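Putative mRNA interferase YoeB (PDB 6N90) is probably the mRNA-cleaving toxin of a type II toxin-antitoxin system, an endoribonuclease of the YoeB family. Local coordinates at residues E14-T19 against Q83-Y88; I27-R32 against A40-P45; S57-I60 against H64-V67; R69-G72 against Q77-E80. All blocks are in the same frame, centred on the assembly; numbering follows the deposited sequence.

Overall arrangement
From the N terminus, helix 7-19 is engaged first. Interaction 1 ties its C-terminal end to the end of strand 76-84 and the following tail, closing a loop that spans most of the chain and encloses the other three contacts, which follow in series. Interaction 2 closes a short loop between helix 21-36 and the turn before strand 46-47. Interaction 3 pairs strand 56-59 with strand 64-73, and interaction 4 pairs the far end of strand 64-73 with strand 76-84. None of the loops cross. W16 packs on I27 to join interactions 1 and 2, L42 and G43 bond to R58 and R59 between 2 and 3, and H64 and R65 bond to F86 between 3 and 1.

Interaction 1 of 4, residues E14-T19 against Q83-Y88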
loop_
_atom_site.group_PDB
_atom_site.type_symbol
_atom_site.label_atom_id
_atom_site.label_comp_id
_atom_site.label_asym_id
_atom_site.label_seq_id
_atom_site.Cartn_x
_atom_site.Cartn_y
_atom_site.Cartn_z
ATOM N N GLU A 14 2.017 3.807 -8.771
ATOM C CA GLU A 14 1.093 4.758 -9.367
ATOM C C GLU A 14 1.402 4.850 -10.861
ATOM O O GLU A 14 0.494 4.862 -11.692
ATOM C CB GLU A 14 1.231 6.130 -8.710
ATOM C CG GLU A 14 0.410 6.297 -7.442
ATOM C CD GLU A 14 -0.510 7.501 -7.497
ATOM O OE1 GLU A 14 -0.898 7.903 -8.615
ATOM O OE2 GLU A 14 -0.845 8.044 -6.424
ATOM N N PHE A 15 2.690 4.913 -11.196
ATOM C CA PHE A 15 3.113 4.978 -12.592
ATOM C C PHE A 15 2.511 3.823 -13.379
ATOM O O PHE A 15 1.997 4.011 -14.494
ATOM C CB PHE A 15 4.641 4.949 -12.692
ATOM C CG PHE A 15 5.145 4.784 -14.096
ATOM C CD1 PHE A 15 5.308 5.888 -14.910
ATOM C CD2 PHE A 15 5.458 3.525 -14.600
ATOM C CE1 PHE A 15 5.790 5.743 -16.234
ATOM C CE2 PHE A 15 5.938 3.377 -15.916
ATOM C CZ PHE A 15 6.103 4.496 -16.726
ATOM N N TRP A 16 2.516 2.626 -12.781
ATOM C CA TRP A 16 1.956 1.492 -13.485
ATOM C C TRP A 16 0.439 1.666 -13.657
ATOM O O TRP A 16 -0.117 1.328 -14.715
ATOM C CB TRP A 16 2.280 0.183 -12.767
ATOM C CG TRP A 16 3.758 -0.221 -12.876
ATOM C CD1 TRP A 16 4.598 -0.518 -11.851
ATOM C CD2 TRP A 16 4.518 -0.384 -14.081
ATOM N NE1 TRP A 16 5.844 -0.848 -12.337
ATOM C CE2 TRP A 16 5.823 -0.771 -13.703
ATOM C CE3 TRP A 16 4.230 -0.233 -15.440
ATOM C CZ2 TRP A 16 6.835 -1.011 -14.638
ATOM C CZ3 TRP A 16 5.234 -0.465 -16.365
ATOM C CH2 TRP A 16 6.524 -0.861 -15.956
ATOM N N GLN A 17 -0.212 2.216 -12.628
ATOM C CA GLN A 17 -1.649 2.490 -12.691
ATOM C C GLN A 17 -1.958 3.413 -13.865
ATOM O O GLN A 17 -3.003 3.279 -14.489
ATOM C CB GLN A 17 -2.158 3.116 -11.394
ATOM C CG GLN A 17 -2.066 2.170 -10.211
ATOM C CD GLN A 17 -2.917 2.627 -9.045
ATOM O OE1 GLN A 17 -3.840 3.437 -9.203
ATOM N NE2 GLN A 17 -2.659 2.074 -7.896
ATOM N N ARG A 18 -1.038 4.339 -14.139
ATOM C CA ARG A 18 -1.230 5.343 -15.192
ATOM C C ARG A 18 -0.868 4.839 -16.586
ATOM O O ARG A 18 -1.274 5.446 -17.573
ATOM C CB ARG A 18 -0.401 6.602 -14.913
ATOM C CG ARG A 18 -0.920 7.482 -13.823
ATOM C CD ARG A 18 0.117 8.519 -13.477
ATOM N NE ARG A 18 -0.394 9.527 -12.559
ATOM C CZ ARG A 18 0.363 10.435 -11.960
ATOM N NH1 ARG A 18 1.670 10.450 -12.175
ATOM N NH2 ARG A 18 -0.185 11.323 -11.140
ATOM N N THR A 19 -0.100 3.753 -16.673
ATOM C CA THR A 19 0.449 3.349 -17.977
ATOM C C THR A 19 0.249 1.890 -18.368
ATOM O O THR A 19 0.172 1.587 -19.551
ATOM C CB THR A 19 1.962 3.629 -18.055
ATOM O OG1 THR A 19 2.648 2.784 -17.113
ATOM C CG2 THR A 19 2.259 5.106 -17.761
ATOM N N GLN A 83 10.849 -1.694 -4.090
ATOM C CA GLN A 83 10.825 -1.322 -5.508
ATOM C C GLN A 83 9.787 -2.157 -6.268
ATOM O O GLN A 83 9.563 -3.306 -5.919
ATOM C CB GLN A 83 12.247 -1.491 -6.098
ATOM C CG GLN A 83 12.365 -2.034 -7.510
ATOM C CD GLN A 83 13.819 -2.321 -7.892
ATOM O OE1 GLN A 83 14.756 -2.016 -7.135
ATOM N NE2 GLN A 83 14.010 -2.922 -9.054
ATOM N N CYS A 84 9.148 -1.601 -7.295
ATOM C CA CYS A 84 8.289 -2.405 -8.161
ATOM C C CYS A 84 8.432 -1.940 -9.621
ATOM O O CYS A 84 7.461 -1.877 -10.393
ATOM C CB CYS A 84 6.817 -2.344 -7.697
ATOM S SG CYS A 84 6.053 -0.722 -7.861
ATOM N N ARG A 85 9.672 -1.624 -9.985
ATOM C CA ARG A 85 10.004 -1.101 -11.306
ATOM C C ARG A 85 11.521 -1.177 -11.487
ATOM O O ARG A 85 12.258 -0.951 -10.535
ATOM C CB ARG A 85 9.509 0.343 -11.446
ATOM C CG ARG A 85 9.521 0.894 -12.873
ATOM C CD ARG A 85 8.873 2.275 -12.886
ATOM N NE ARG A 85 9.019 2.951 -14.172
ATOM C CZ ARG A 85 8.996 4.274 -14.321
ATOM N NH1 ARG A 85 8.843 5.067 -13.274
ATOM N NH2 ARG A 85 9.143 4.804 -15.523
ATOM N N PHE A 86 11.961 -1.513 -12.695
ATOM C CA PHE A 86 13.382 -1.588 -13.065
ATOM C C PHE A 86 14.130 -2.763 -12.432
ATOM O O PHE A 86 13.581 -3.511 -11.617
ATOM C CB PHE A 86 14.112 -0.282 -12.711
ATOM C CG PHE A 86 13.484 0.934 -13.326
ATOM C CD1 PHE A 86 13.299 1.007 -14.703
ATOM C CD2 PHE A 86 13.089 1.996 -12.535
ATOM C CE1 PHE A 86 12.718 2.118 -15.269
ATOM C CE2 PHE A 86 12.507 3.107 -13.093
ATOM C CZ PHE A 86 12.310 3.162 -14.465
ATOM N N HIS A 87 15.391 -2.929 -12.827
ATOM C CA HIS A 87 16.262 -3.921 -12.185
ATOM C C HIS A 87 16.695 -3.454 -10.792
ATOM O O HIS A 87 16.655 -2.254 -10.508
ATOM C CB HIS A 87 17.475 -4.211 -13.070
ATOM C CG HIS A 87 17.152 -5.053 -14.266
ATOM N ND1 HIS A 87 17.086 -6.426 -14.210
ATOM C CD2 HIS A 87 16.871 -4.709 -15.549
ATOM C CE1 HIS A 87 16.777 -6.899 -15.408
ATOM N NE2 HIS A 87 16.645 -5.879 -16.236
ATOM N N TYR A 88 17.128 -4.408 -9.958
ATOM C CA TYR A 88 17.191 -4.275 -8.483
ATOM C C TYR A 88 17.468 -2.903 -7.896
ATOM O O TYR A 88 17.467 -2.760 -6.659
ATOM C CB TYR A 88 18.245 -5.236 -7.897
ATOM C CG TYR A 88 17.910 -6.670 -8.156
ATOM C CD1 TYR A 88 16.593 -7.040 -8.269
ATOM C CD2 TYR A 88 18.894 -7.667 -8.263
ATOM C CE1 TYR A 88 16.241 -8.305 -8.528
ATOM C CE2 TYR A 88 18.528 -9.005 -8.513
ATOM C CZ TYR A 88 17.183 -9.300 -8.628
ATOM O OH TYR A 88 16.703 -10.565 -8.866
#
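The guanidinium of R85 lies almost flat on the ring of F15, with CZ 3.6 Å from the ring centroid and the two planes 13° apart, a stacked cation-pi contact. The closest approach is that of NH2, over the face, 3.3 Å from F15 CZ. R85 extends its chain from CG to NE, while F15 swings its ring away from its backbone N (chi1 170°), and the two side chains meet roughly at right angles. The CZ corner of F86 stands over the opposite face of the guanidinium, near its rim, while the F86 ring lies over R85 CG. Across the F15 ring from R85, near the rim, sits T19 OG1, bonded to the carbonyl of F15.

W16 makes a second, directional link. Its indole NE1 donates to the backbone O of C84 at 2.7 Å, with an N-H...O angle of 155°; the acceptor lies close to the indole plane and the donor lies in the carbonyl plane. C84 SG stands at the edge of the same ring, 4.3 Å from CD1, and R85 CG packs obliquely 3.7 Å from CZ2. R85 NH1 also forms a salt bridge with D12.

Stacking on F15 and the D12 carboxylate would restrict the position and rotation of the guanidinium, with the F86 corner behind it; the indole bond ties the backbone at C84, near the chain's C-terminal end, to helix 7-19.

Interaction 2 of 4, residues I27-R32 against A40-P45; sequences INDLIR and AGLGKP
The carboxylate of D29 presents one flat side to L42, whose CD2 methyl stands above its plane, 3.6 Å from OD2 and 3.7 Å from CG. On the opposite side of the carboxylate plane, and well out of it, R32 NH1 forms a salt bridge with OD1 at 3.0 Å, one helical turn onward. The R32 guanidinium in turn has N28 O on one of its faces. R32 NH2 forms a further salt bridge with E14 of the second subunit, so that a chain of charge runs from beside L42 to the dimer interface.

The other half of the contact is apolar. L30 sends its CD2 methyl to L42 CD2 at 3.9 Å, and the two side chains cross at about a right angle. The same L30 methyl lies 3.6 Å from the backbone O of L42 and 4.0 Å from G43 CA, and so rests on the peptide as well as on the side chain. L42 turns CG away from its backbone N (chi1 -170°), which carries CD2 out to the helix, between D29 and L30. No hydrogen bond joins the two segments. The carbonyl of L42 is instead taken by R58 NH1 from strand 56-59, and G43 pairs through its backbone with R59.

G41 to K44 form a type II beta turn, with G43 at its third position and a positive phi of 88°, as is usual there. The leucine just before that glycine plugs the turn against helix 21-36 on the way to strand 46-47.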
loop_
_atom_site.group_PDB
_atom_site.type_symbol
_atom_site.label_atom_id
_atom_site.label_comp_id
_atom_site.label_asym_id
_atom_site.label_seq_id
_atom_site.Cartn_x
_atom_site.Cartn_y
_atom_site.Cartn_z
ATOM N N ILE A 27 1.895 -7.132 -9.991
ATOM C CA ILE A 27 2.420 -6.724 -8.694
ATOM C C ILE A 27 1.441 -7.130 -7.559
ATOM O O ILE A 27 1.835 -7.637 -6.526
ATOM C CB ILE A 27 2.694 -5.202 -8.688
ATOM C CG1 ILE A 27 3.889 -4.845 -9.585
ATOM C CG2 ILE A 27 2.893 -4.661 -7.282
ATOM C CD1 ILE A 27 3.943 -3.289 -9.971
ATOM N N ASN A 28 0.141 -6.935 -7.761
ATOM C CA ASN A 28 -0.810 -7.372 -6.751
ATOM C C ASN A 28 -0.739 -8.869 -6.491
ATOM O O ASN A 28 -0.932 -9.302 -5.355
ATOM C CB ASN A 28 -2.235 -6.971 -7.173
ATOM C CG ASN A 28 -2.459 -5.477 -7.062
ATOM O OD1 ASN A 28 -1.565 -4.735 -6.668
ATOM N ND2 ASN A 28 -3.646 -5.018 -7.450
ATOM N N ASP A 29 -0.466 -9.653 -7.536
ATOM C CA ASP A 29 -0.332 -11.113 -7.421
ATOM C C ASP A 29 0.943 -11.445 -6.645
ATOM O O ASP A 29 0.979 -12.362 -5.830
ATOM C CB ASP A 29 -0.316 -11.758 -8.829
ATOM C CG ASP A 29 -0.999 -13.135 -8.874
ATOM O OD1 ASP A 29 -1.467 -13.617 -7.821
ATOM O OD2 ASP A 29 -1.045 -13.760 -9.960
ATOM N N LEU A 30 2.001 -10.684 -6.899
ATOM C CA LEU A 30 3.255 -10.925 -6.209
ATOM C C LEU A 30 3.076 -10.616 -4.721
ATOM O O LEU A 30 3.554 -11.345 -3.845
ATOM C CB LEU A 30 4.366 -10.069 -6.847
ATOM C CG LEU A 30 4.859 -10.531 -8.229
ATOM C CD1 LEU A 30 5.840 -9.525 -8.845
ATOM C CD2 LEU A 30 5.479 -11.915 -8.185
ATOM N N ILE A 31 2.361 -9.530 -4.438
ATOM C CA ILE A 31 2.060 -9.149 -3.054
ATOM C C ILE A 31 1.269 -10.249 -2.324
ATOM O O ILE A 31 1.682 -10.727 -1.229
ATOM C CB ILE A 31 1.280 -7.812 -3.017
ATOM C CG1 ILE A 31 2.183 -6.666 -3.466
ATOM C CG2 ILE A 31 0.690 -7.529 -1.607
ATOM C CD1 ILE A 31 1.506 -5.341 -3.591
ATOM N N ARG A 32 0.150 -10.650 -2.931
ATOM C CA ARG A 32 -0.700 -11.713 -2.400
ATOM C C ARG A 32 0.153 -12.953 -2.092
ATOM O O ARG A 32 0.052 -13.542 -1.015
ATOM C CB ARG A 32 -1.817 -12.051 -3.401
ATOM C CG ARG A 32 -3.005 -12.842 -2.837
ATOM C CD ARG A 32 -4.114 -12.957 -3.932
ATOM N NE ARG A 32 -4.384 -11.645 -4.535
ATOM C CZ ARG A 32 -4.304 -11.357 -5.837
ATOM N NH1 ARG A 32 -3.987 -12.294 -6.725
ATOM N NH2 ARG A 32 -4.578 -10.131 -6.276
ATOM N N ALA A 40 8.718 -18.420 -1.327
ATOM C CA ALA A 40 8.382 -19.325 -2.419
ATOM C C ALA A 40 7.224 -18.794 -3.247
ATOM O O ALA A 40 6.631 -17.782 -2.918
ATOM C CB ALA A 40 8.051 -20.713 -1.875
ATOM N N GLY A 41 6.914 -19.485 -4.333
ATOM C CA GLY A 41 5.791 -19.105 -5.163
ATOM C C GLY A 41 6.153 -18.242 -6.354
ATOM O O GLY A 41 7.258 -18.314 -6.895
ATOM N N LEU A 42 5.194 -17.410 -6.744
ATOM C CA LEU A 42 5.225 -16.657 -7.988
ATOM C C LEU A 42 6.441 -15.742 -8.136
ATOM O O LEU A 42 6.882 -15.114 -7.180
ATOM C CB LEU A 42 3.931 -15.837 -8.097
ATOM C CG LEU A 42 3.656 -15.170 -9.442
ATOM C CD1 LEU A 42 3.359 -16.230 -10.482
ATOM C CD2 LEU A 42 2.513 -14.185 -9.319
ATOM N N GLY A 43 6.987 -15.683 -9.343
ATOM C CA GLY A 43 8.006 -14.700 -9.669
ATOM C C GLY A 43 9.442 -15.096 -9.380
ATOM O O GLY A 43 10.340 -14.263 -9.424
ATOM N N LYS A 44 9.659 -16.377 -9.107
ATOM C CA LYS A 44 10.987 -16.918 -8.801
ATOM C C LYS A 44 11.763 -16.094 -7.771
ATOM O O LYS A 44 12.810 -15.521 -8.091
ATOM C CB LYS A 44 11.824 -17.047 -10.075
ATOM C CG LYS A 44 11.291 -18.067 -11.076
ATOM N N PRO A 45 11.253 -16.048 -6.534
ATOM C CA PRO A 45 11.912 -15.281 -5.473
ATOM C C PRO A 45 13.355 -15.709 -5.227
ATOM O O PRO A 45 13.669 -16.899 -5.141
ATOM C CB PRO A 45 11.041 -15.552 -4.244
ATOM C CG PRO A 45 10.257 -16.771 -4.576
ATOM C CD PRO A 45 10.042 -16.731 -6.049
#

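Interaction 3 of 4, residues S57-I60 against H64-V67; sequences SRRI and HRFV
S57-I60 and H64-V67 are neighbouring antiparallel strands of a beta hairpin, within the mixed sheet at the centre of the toxin. R58 and F66 form the hydrogen-bonded pair: R58 N donates to F66 O and F66 N to R58 O, both at 2.8 Å. S57 with V67 and R59 with R65 are the flanking non-hydrogen-bonded pairs. A further bond, from I60 N to H64 O at 2.9 Å, continues the ladder to where the chain turns a corner.

On the face carrying S57, R59, R65 and V67, the R65 guanidinium has the aliphatic part of R59 over its centre, with R59 CD 3.4 Å from R65 CZ. R65 is bent at its second torsion (chi2 -49°), which folds its end back alongside R59; the two guanidinium planes are nearly perpendicular, at 86°. One water bridges the same face: it accepts from R65 NH1 at 2.7 Å and lies 2.9 Å from S57 OG. R65 NE and NH2 point away from this water, and NH2 bonds to A62 O in the connecting turn.

On the face carrying R58 and F66, F66 CB is met by I60 CG1, coming from the corner of the chain, at 3.9 Å. R58 passes obliquely beside the F66 ring, CD 4.5 Å from CD2, and its guanidinium continues to backbone carbonyls, NH1 to L42 and NH2 to A40.

Helix 21-36 covers I60 through M23, I27 and L30. Strand 76-84 flanks strand 64-73 on the other edge and touches F66 and V67, while the C-terminal Y88 packs on R65.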
loop_
_atom_site.group_PDB
_atom_site.type_symbol
_atom_site.label_atom_id
_atom_site.label_comp_id
_atom_site.label_asym_id
_atom_site.label_seq_id
_atom_site.Cartn_x
_atom_site.Cartn_y
_atom_site.Cartn_z
ATOM N N SER A 57 13.750 -10.601 -3.959
ATOM C CA SER A 57 13.296 -10.092 -5.229
ATOM C C SER A 57 12.509 -11.096 -6.062
ATOM O O SER A 57 12.835 -12.238 -6.056
ATOM C CB SER A 57 14.500 -9.615 -6.018
ATOM O OG SER A 57 14.159 -9.168 -7.280
ATOM N N ARG A 58 11.440 -10.664 -6.703
ATOM C CA ARG A 58 10.713 -11.497 -7.646
ATOM C C ARG A 58 10.558 -10.761 -8.981
ATOM O O ARG A 58 10.563 -9.525 -9.036
ATOM C CB ARG A 58 9.334 -11.869 -7.099
ATOM C CG ARG A 58 9.358 -12.704 -5.847
ATOM C CD ARG A 58 7.952 -12.741 -5.206
ATOM N NE ARG A 58 7.965 -13.401 -3.909
ATOM C CZ ARG A 58 7.279 -14.504 -3.631
ATOM N NH1 ARG A 58 6.496 -15.063 -4.568
ATOM N NH2 ARG A 58 7.345 -15.020 -2.408
ATOM N N ARG A 59 10.420 -11.534 -10.048
ATOM C CA ARG A 59 10.201 -10.984 -11.377
ATOM C C ARG A 59 8.773 -10.502 -11.592
ATOM O O ARG A 59 7.820 -11.250 -11.417
ATOM C CB ARG A 59 10.532 -12.033 -12.439
ATOM C CG ARG A 59 12.006 -12.300 -12.612
ATOM C CD ARG A 59 12.422 -12.102 -14.056
ATOM N NE ARG A 59 11.755 -13.027 -14.967
ATOM C CZ ARG A 59 12.215 -13.325 -16.176
ATOM N NH1 ARG A 59 13.346 -12.772 -16.603
ATOM N NH2 ARG A 59 11.555 -14.176 -16.954
ATOM N N ILE A 60 8.622 -9.254 -12.009
ATOM C CA ILE A 60 7.365 -8.812 -12.581
ATOM C C ILE A 60 7.429 -9.140 -14.068
ATOM O O ILE A 60 6.571 -9.836 -14.604
ATOM C CB ILE A 60 7.137 -7.311 -12.366
ATOM C CG1 ILE A 60 7.386 -6.929 -10.908
ATOM C CG2 ILE A 60 5.730 -6.876 -12.804
ATOM C CD1 ILE A 60 7.340 -5.386 -10.713
ATOM N N HIS A 64 11.668 -5.715 -15.013
ATOM C CA HIS A 64 11.140 -5.045 -13.822
ATOM C C HIS A 64 11.021 -5.989 -12.662
ATOM O O HIS A 64 10.393 -7.049 -12.787
ATOM C CB HIS A 64 9.771 -4.415 -14.113
ATOM C CG HIS A 64 9.820 -3.352 -15.165
ATOM N ND1 HIS A 64 10.373 -2.114 -14.936
ATOM C CD2 HIS A 64 9.404 -3.351 -16.455
ATOM C CE1 HIS A 64 10.296 -1.389 -16.042
ATOM N NE2 HIS A 64 9.713 -2.116 -16.976
ATOM N N ARG A 65 11.588 -5.586 -11.529
ATOM C CA ARG A 65 11.639 -6.460 -10.366
ATOM C C ARG A 65 10.882 -5.888 -9.171
ATOM O O ARG A 65 10.750 -4.658 -8.996
ATOM C CB ARG A 65 13.098 -6.743 -9.973
ATOM C CG ARG A 65 13.947 -7.313 -11.111
ATOM C CD ARG A 65 13.261 -8.489 -11.816
ATOM N NE ARG A 65 13.977 -8.899 -13.026
ATOM C CZ ARG A 65 14.796 -9.943 -13.077
ATOM N NH1 ARG A 65 14.972 -10.691 -11.997
ATOM N NH2 ARG A 65 15.416 -10.256 -14.210
ATOM N N PHE A 66 10.357 -6.811 -8.374
ATOM C CA PHE A 66 9.589 -6.514 -7.171
ATOM C C PHE A 66 10.509 -6.872 -6.020
ATOM O O PHE A 66 10.791 -8.048 -5.804
ATOM C CB PHE A 66 8.268 -7.334 -7.177
ATOM C CG PHE A 66 7.440 -7.250 -5.901
ATOM C CD1 PHE A 66 6.574 -6.198 -5.682
ATOM C CD2 PHE A 66 7.491 -8.274 -4.957
ATOM C CE1 PHE A 66 5.792 -6.137 -4.538
ATOM C CE2 PHE A 66 6.726 -8.209 -3.787
ATOM C CZ PHE A 66 5.874 -7.136 -3.585
ATOM N N VAL A 67 11.003 -5.853 -5.319
ATOM C CA VAL A 67 11.913 -6.068 -4.200
ATOM C C VAL A 67 11.172 -5.769 -2.892
ATOM O O VAL A 67 10.477 -4.755 -2.758
ATOM C CB VAL A 67 13.186 -5.200 -4.338
ATOM C CG1 VAL A 67 14.170 -5.484 -3.169
ATOM C CG2 VAL A 67 13.864 -5.467 -5.682
HETATM O O HOH W 1 14.238 -11.112 -9.397
#

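Interaction 4 of 4, residues R69-G72 against Q77-E80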
loop_
_atom_site.group_PDB
_atom_site.type_symbol
_atom_site.label_atom_id
_atom_site.label_comp_id
_atom_site.label_asym_id
_atom_site.label_seq_id
_atom_site.Cartn_x
_atom_site.Cartn_y
_atom_site.Cartn_z
ATOM N N ARG A 69 10.692 -7.052 1.635
ATOM C CA ARG A 69 11.153 -7.761 2.815
ATOM C C ARG A 69 9.968 -8.007 3.723
ATOM O O ARG A 69 9.191 -7.104 3.981
ATOM C CB ARG A 69 12.237 -6.948 3.543
ATOM C CG ARG A 69 12.745 -7.561 4.831
ATOM C CD ARG A 69 13.859 -6.704 5.446
ATOM N NE ARG A 69 13.425 -5.337 5.749
ATOM C CZ ARG A 69 14.225 -4.389 6.236
ATOM N NH1 ARG A 69 15.498 -4.662 6.467
ATOM N NH2 ARG A 69 13.764 -3.173 6.495
ATOM N N VAL A 70 9.822 -9.228 4.211
ATOM C CA VAL A 70 8.792 -9.507 5.195
ATOM C C VAL A 70 9.438 -9.426 6.562
ATOM O O VAL A 70 10.443 -10.093 6.811
ATOM C CB VAL A 70 8.151 -10.891 4.999
ATOM C CG1 VAL A 70 7.297 -11.234 6.195
ATOM C CG2 VAL A 70 7.308 -10.906 3.730
ATOM N N SER A 71 8.882 -8.591 7.428
ATOM C CA SER A 71 9.427 -8.420 8.778
ATOM C C SER A 71 8.366 -8.703 9.820
ATOM O O SER A 71 7.180 -8.740 9.508
ATOM C CB SER A 71 9.972 -7.001 8.987
ATOM O OG SER A 71 11.014 -6.707 8.078
ATOM N N GLY A 72 8.791 -8.900 11.062
ATOM C CA GLY A 72 7.841 -9.103 12.135
ATOM C C GLY A 72 7.643 -10.577 12.415
ATOM O O GLY A 72 7.985 -11.440 11.601
ATOM N N GLN A 77 3.024 -9.127 11.472
ATOM C CA GLN A 77 4.084 -9.033 10.471
ATOM C C GLN A 77 3.817 -7.905 9.479
ATOM O O GLN A 77 2.728 -7.322 9.478
ATOM C CB GLN A 77 4.232 -10.354 9.709
ATOM C CG GLN A 77 4.478 -11.578 10.579
ATOM C CD GLN A 77 4.669 -12.851 9.772
ATOM O OE1 GLN A 77 4.925 -12.807 8.567
ATOM N NE2 GLN A 77 4.531 -14.002 10.437
ATOM N N ARG A 78 4.811 -7.605 8.650
ATOM C CA ARG A 78 4.627 -6.619 7.569
ATOM C C ARG A 78 5.440 -6.990 6.332
ATOM O O ARG A 78 6.503 -7.610 6.428
ATOM C CB ARG A 78 5.001 -5.206 8.051
ATOM C CG ARG A 78 6.490 -5.060 8.410
ATOM C CD ARG A 78 6.797 -3.710 9.062
ATOM N NE ARG A 78 8.236 -3.529 9.257
ATOM C CZ ARG A 78 8.912 -3.948 10.325
ATOM N NH1 ARG A 78 8.293 -4.580 11.312
ATOM N NH2 ARG A 78 10.218 -3.736 10.398
ATOM N N LEU A 79 4.905 -6.670 5.154
ATOM C CA LEU A 79 5.662 -6.803 3.925
ATOM C C LEU A 79 6.001 -5.398 3.492
ATOM O O LEU A 79 5.105 -4.582 3.317
ATOM C CB LEU A 79 4.861 -7.512 2.826
ATOM C CG LEU A 79 5.677 -7.849 1.573
ATOM C CD1 LEU A 79 5.148 -9.110 0.921
ATOM C CD2 LEU A 79 5.620 -6.712 0.582
ATOM N N GLU A 80 7.292 -5.125 3.331
ATOM C CA GLU A 80 7.753 -3.801 2.915
ATOM C C GLU A 80 8.130 -3.882 1.456
ATOM O O GLU A 80 9.016 -4.662 1.102
ATOM C CB GLU A 80 8.981 -3.349 3.710
ATOM C CG GLU A 80 8.756 -2.798 5.096
ATOM C CD GLU A 80 10.085 -2.508 5.782
ATOM O OE1 GLU A 80 10.389 -1.318 6.019
ATOM O OE2 GLU A 80 10.822 -3.475 6.075
#
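R69 runs extended as far as CD and then bends at its third torsion (chi3 59°), while E80 sets CG beside its backbone N and reaches out straight from there. The side chains therefore lie side by side, pointing the same way. NE and NH2 of R69 converge on a single oxygen, E80 OE2, at 3.2 and 3.0 Å. This salt bridge is side-on, OE2 lying close to the guanidinium plane, with guanidinium and carboxylate planes 18° apart.

R78 starts from the hindered position between backbone N and carbonyl carbon (chi1 65°), which bends its extended chain over the neighbouring strand. Its guanidinium settles flat on S71 CB, 3.5 Å from CZ. Beneath, two hydrogen-bonded pairs zip the strands. R69 and E80 exchange one set of bonds, with E80 N 2.8 Å from R69 O; S71 and R78 exchange the other, with S71 N also 2.8 Å from R78 O. On the face carrying V70 and L79, V70 CG2 meets L79 CD1 at 4.0 Å; Q77 OE1 reaches V70 CG1 from the side, 3.7 Å away, while Q77 NE2 bonds to G74 O in the turn.

This is the outer end of the hairpin formed by strands 64-73 and 76-84. Strand 2-5 lies along the other edge of strand 76-84, bonded through K2 and V4, and L3 packs on L79; P38, in the loop after helix 21-36, touches V70.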